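Local coordinates for protein MdbA (Actinomyces oris, PDB 4Z7X) that is a thiol-disulfide oxidoreductase of the thioredoxin superfamily that probably forms disulfide bonds in exported proteins, in a pathway linked to sortase-mediated pilus assembly, at residues Q72-H77 with S125-A130. Sequence-based numbering, arbitrary orientation.
Sequences QFEGLH and SFHNAA
A single ordered water joins the two helices by taking a place between E74 and H127: it donates to E74 OE2 at 2.8 Å and forms a second hydrogen bond, of 2.9 Å, with H127 NE2. The water lies in the plane of the imidazole at its edge. The other ring nitrogen, ND1, is hydrogen-bonded to Y65 OH, so both ring nitrogens have partners, which should hold the rotation of the imidazole. E74 itself approaches the same edge, its OE2 3.7 Å from H127 CD2, and the carboxylate stands almost perpendicular to the ring at 86°. CB of E74 points toward the second helix, and with CG anti to the backbone N (chi1 170°) a bend at chi2 of 68° spreads the two oxygens over different neighbours. OE1 turns to N128, lying 3.2 Å from N128 CB, and also receives a weak hydrogen bond from T78 OG1 one turn further along its own helix. E74 and N128 are the closest pair of CA atoms between 72-77 and 125-130, 6.8 Å apart, yet these segments meet through few side chains and bury just 140 Å² between them, both sides summed. Were E74 an alanine, the water would probably lose the carboxylate that it donates to, making its link to H127 less secure, and T78 its weak partner. The contact thus joins helix 68-86 of the thioredoxin-like fold, where E74 lies near, without touching, C67 and C70, probably the CxxC motif expected of a thiol-disulfide oxidoreductase, to helix 123-140 of the helical part. F63, at the end of strand 58-63, and F131, on helix 123-140, meet the H127 ring edge-to-face, and M112 of helix 103-118 packs against it.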
ATOM      1  N   GLN A  72     -12.343  -2.219  -2.057  1.00 12.42           N
ATOM      2  CA  GLN A  72     -12.916  -3.339  -2.818  0.60 13.42           C
ATOM      3  C   GLN A  72     -11.790  -4.045  -3.574  1.00 12.44           C
ATOM      4  O   GLN A  72     -11.752  -5.284  -3.654  1.00 15.99           O
ATOM      5  CB  GLN A  72     -13.963  -2.839  -3.840  0.60 17.67           C
ATOM      6  CG  GLN A  72     -15.255  -2.301  -3.238  0.60 22.36           C
ATOM      7  CD  GLN A  72     -16.230  -1.781  -4.294  0.60 27.33           C
ATOM      8  OE1 GLN A  72     -16.437  -0.572  -4.427  0.60 38.53           O
ATOM      9  NE2 GLN A  72     -16.816  -2.691  -5.056  0.60 32.60           N
ATOM     10  N   PHE A  73     -10.874  -3.246  -4.149  1.00 12.41           N
ATOM     11  CA  PHE A  73      -9.768  -3.786  -4.914  1.00 14.16           C
ATOM     12  C   PHE A  73      -8.904  -4.658  -4.056  1.00 13.58           C
ATOM     13  O   PHE A  73      -8.548  -5.768  -4.456  1.00 13.44           O
ATOM     14  CB  PHE A  73      -8.948  -2.638  -5.539  1.00 14.23           C
ATOM     15  CG  PHE A  73      -7.848  -3.090  -6.476  1.00 14.10           C
ATOM     16  CD1 PHE A  73      -6.615  -3.492  -5.966  1.00 15.89           C
ATOM     17  CD2 PHE A  73      -8.037  -3.092  -7.872  1.00 15.05           C
ATOM     18  CE1 PHE A  73      -5.605  -3.920  -6.812  1.00 18.83           C
ATOM     19  CE2 PHE A  73      -7.029  -3.494  -8.716  1.00 17.66           C
ATOM     20  CZ  PHE A  73      -5.809  -3.915  -8.192  1.00 18.22           C
ATOM     21  N   GLU A  74      -8.559  -4.165  -2.884  1.00 14.24           N
ATOM     22  CA  GLU A  74      -7.744  -4.914  -1.954  1.00 13.24           C
ATOM     23  C   GLU A  74      -8.442  -6.223  -1.560  1.00 14.43           C
ATOM     24  O   GLU A  74      -7.810  -7.297  -1.550  1.00 14.95           O
ATOM     25  CB  GLU A  74      -7.426  -4.058  -0.726  1.00 14.21           C
ATOM     26  CG  GLU A  74      -6.779  -4.843   0.422  1.00 16.82           C
ATOM     27  CD  GLU A  74      -5.360  -5.349   0.152  1.00 18.07           C
ATOM     28  OE1 GLU A  74      -4.879  -6.187   0.969  1.00 18.19           O
ATOM     29  OE2 GLU A  74      -4.747  -4.901  -0.849  1.00 21.10           O
ATOM     30  N   GLY A  75      -9.735  -6.142  -1.242  1.00 14.71           N
ATOM     31  CA  GLY A  75     -10.445  -7.354  -0.883  1.00 17.40           C
ATOM     32  C   GLY A  75     -10.445  -8.414  -2.006  1.00 17.14           C
ATOM     33  O   GLY A  75     -10.233  -9.593  -1.765  1.00 17.80           O
ATOM     34  N   LEU A  76     -10.657  -7.988  -3.240  1.00 13.81           N
ATOM     35  CA  LEU A  76     -10.732  -8.901  -4.350  1.00 16.85           C
ATOM     36  C   LEU A  76      -9.384  -9.535  -4.683  1.00 15.01           C
ATOM     37  O   LEU A  76      -9.321 -10.689  -5.062  1.00 15.65           O
ATOM     38  CB  LEU A  76     -11.277  -8.168  -5.583  1.00 17.54           C
ATOM     39  CG  LEU A  76     -11.504  -8.958  -6.866  1.00 22.53           C
ATOM     40  CD1 LEU A  76     -12.480 -10.098  -6.593  1.00 26.23           C
ATOM     41  CD2 LEU A  76     -11.993  -8.060  -8.007  1.00 22.99           C
ATOM     42  N   HIS A  77      -8.336  -8.731  -4.632  1.00 12.21           N
ATOM     43  CA  HIS A  77      -7.037  -9.125  -5.186  1.00 12.41           C
ATOM     44  C   HIS A  77      -5.976  -9.511  -4.176  1.00 13.10           C
ATOM     45  O   HIS A  77      -4.906  -9.956  -4.579  1.00 12.68           O
ATOM     46  CB  HIS A  77      -6.481  -8.042  -6.093  1.00 13.04           C
ATOM     47  CG  HIS A  77      -7.335  -7.769  -7.289  1.00 13.02           C
ATOM     48  ND1 HIS A  77      -7.497  -8.680  -8.314  1.00 16.32           N
ATOM     49  CD2 HIS A  77      -8.112  -6.710  -7.610  1.00 17.54           C
ATOM     50  CE1 HIS A  77      -8.320  -8.194  -9.219  1.00 19.18           C
ATOM     51  NE2 HIS A  77      -8.716  -7.000  -8.818  1.00 18.38           N
ATOM     52  N   SER A 125       0.292  -7.548   5.574  1.00 10.40           N
ATOM     53  CA  SER A 125      -0.893  -8.029   6.273  0.60 12.21           C
ATOM     54  C   SER A 125      -1.613  -6.885   6.964  1.00  8.89           C
ATOM     55  O   SER A 125      -2.851  -6.820   7.011  1.00 10.92           O
ATOM     56  CB  SER A 125      -0.496  -9.068   7.301  0.60 13.81           C
ATOM     57  OG  SER A 125      -0.068 -10.216   6.650  0.60 17.55           O
ATOM     58  N   PHE A 126      -0.837  -5.942   7.490  1.00  9.92           N
ATOM     59  CA  PHE A 126      -1.451  -4.770   8.157  1.00 10.15           C
ATOM     60  C   PHE A 126      -2.155  -3.882   7.141  1.00  9.10           C
ATOM     61  O   PHE A 126      -3.227  -3.338   7.394  1.00 11.78           O
ATOM     62  CB  PHE A 126      -0.414  -4.002   8.956  1.00 11.10           C
ATOM     63  CG  PHE A 126      -1.003  -2.881   9.752  1.00  9.62           C
ATOM     64  CD1 PHE A 126      -1.869  -3.135  10.823  1.00 11.33           C
ATOM     65  CD2 PHE A 126      -0.693  -1.584   9.466  1.00 10.08           C
ATOM     66  CE1 PHE A 126      -2.403  -2.102  11.557  1.00 12.30           C
ATOM     67  CE2 PHE A 126      -1.239  -0.520  10.213  1.00 12.27           C
ATOM     68  CZ  PHE A 126      -2.118  -0.787  11.236  1.00 11.21           C
ATOM     69  N   HIS A 127      -1.534  -3.724   5.986  1.00 10.22           N
ATOM     70  CA  HIS A 127      -2.166  -2.997   4.885  1.00 10.94           C
ATOM     71  C   HIS A 127      -3.538  -3.563   4.585  1.00 10.90           C
ATOM     72  O   HIS A 127      -4.531  -2.848   4.491  1.00 12.12           O
ATOM     73  CB  HIS A 127      -1.262  -3.114   3.647  1.00 12.02           C
ATOM     74  CG  HIS A 127      -1.796  -2.470   2.415  1.00 10.99           C
ATOM     75  ND1 HIS A 127      -1.761  -1.114   2.213  1.00 11.33           N
ATOM     76  CD2 HIS A 127      -2.322  -3.009   1.294  1.00 11.92           C
ATOM     77  CE1 HIS A 127      -2.266  -0.845   1.031  1.00 10.60           C
ATOM     78  NE2 HIS A 127      -2.600  -1.985   0.445  1.00 12.50           N
ATOM     79  N   ASN A 128      -3.578  -4.873   4.419  1.00 11.00           N
ATOM     80  CA  ASN A 128      -4.854  -5.552   4.217  1.00 13.44           C
ATOM     81  C   ASN A 128      -5.827  -5.323   5.359  1.00 12.09           C
ATOM     82  O   ASN A 128      -7.046  -5.111   5.134  1.00 12.79           O
ATOM     83  CB  ASN A 128      -4.642  -7.050   4.027  1.00 14.04           C
ATOM     84  CG  ASN A 128      -5.948  -7.781   3.871  1.00 15.69           C
ATOM     85  OD1 ASN A 128      -6.574  -7.716   2.803  1.00 20.69           O
ATOM     86  ND2 ASN A 128      -6.394  -8.451   4.915  1.00 15.39           N
ATOM     87  N   ALA A 129      -5.331  -5.448   6.587  1.00 11.17           N
ATOM     88  CA  ALA A 129      -6.205  -5.325   7.723  1.00 11.79           C
ATOM     89  C   ALA A 129      -6.804  -3.934   7.854  1.00 12.86           C
ATOM     90  O   ALA A 129      -7.960  -3.789   8.275  1.00 14.43           O
ATOM     91  CB  ALA A 129      -5.489  -5.767   8.991  1.00 12.27           C
ATOM     92  N   ALA A 130      -6.034  -2.899   7.498  1.00 11.27           N
ATOM     93  CA  ALA A 130      -6.524  -1.524   7.596  1.00 12.78           C
ATOM     94  C   ALA A 130      -7.614  -1.317   6.566  1.00 14.16           C
ATOM     95  O   ALA A 130      -8.604  -0.664   6.840  1.00 13.05           O
ATOM     96  CB  ALA A 130      -5.404  -0.552   7.356  1.00 15.64           C
TER
HETATM   97  O   HOH W   1      -3.999  -2.507  -2.004  1.00 22.32           O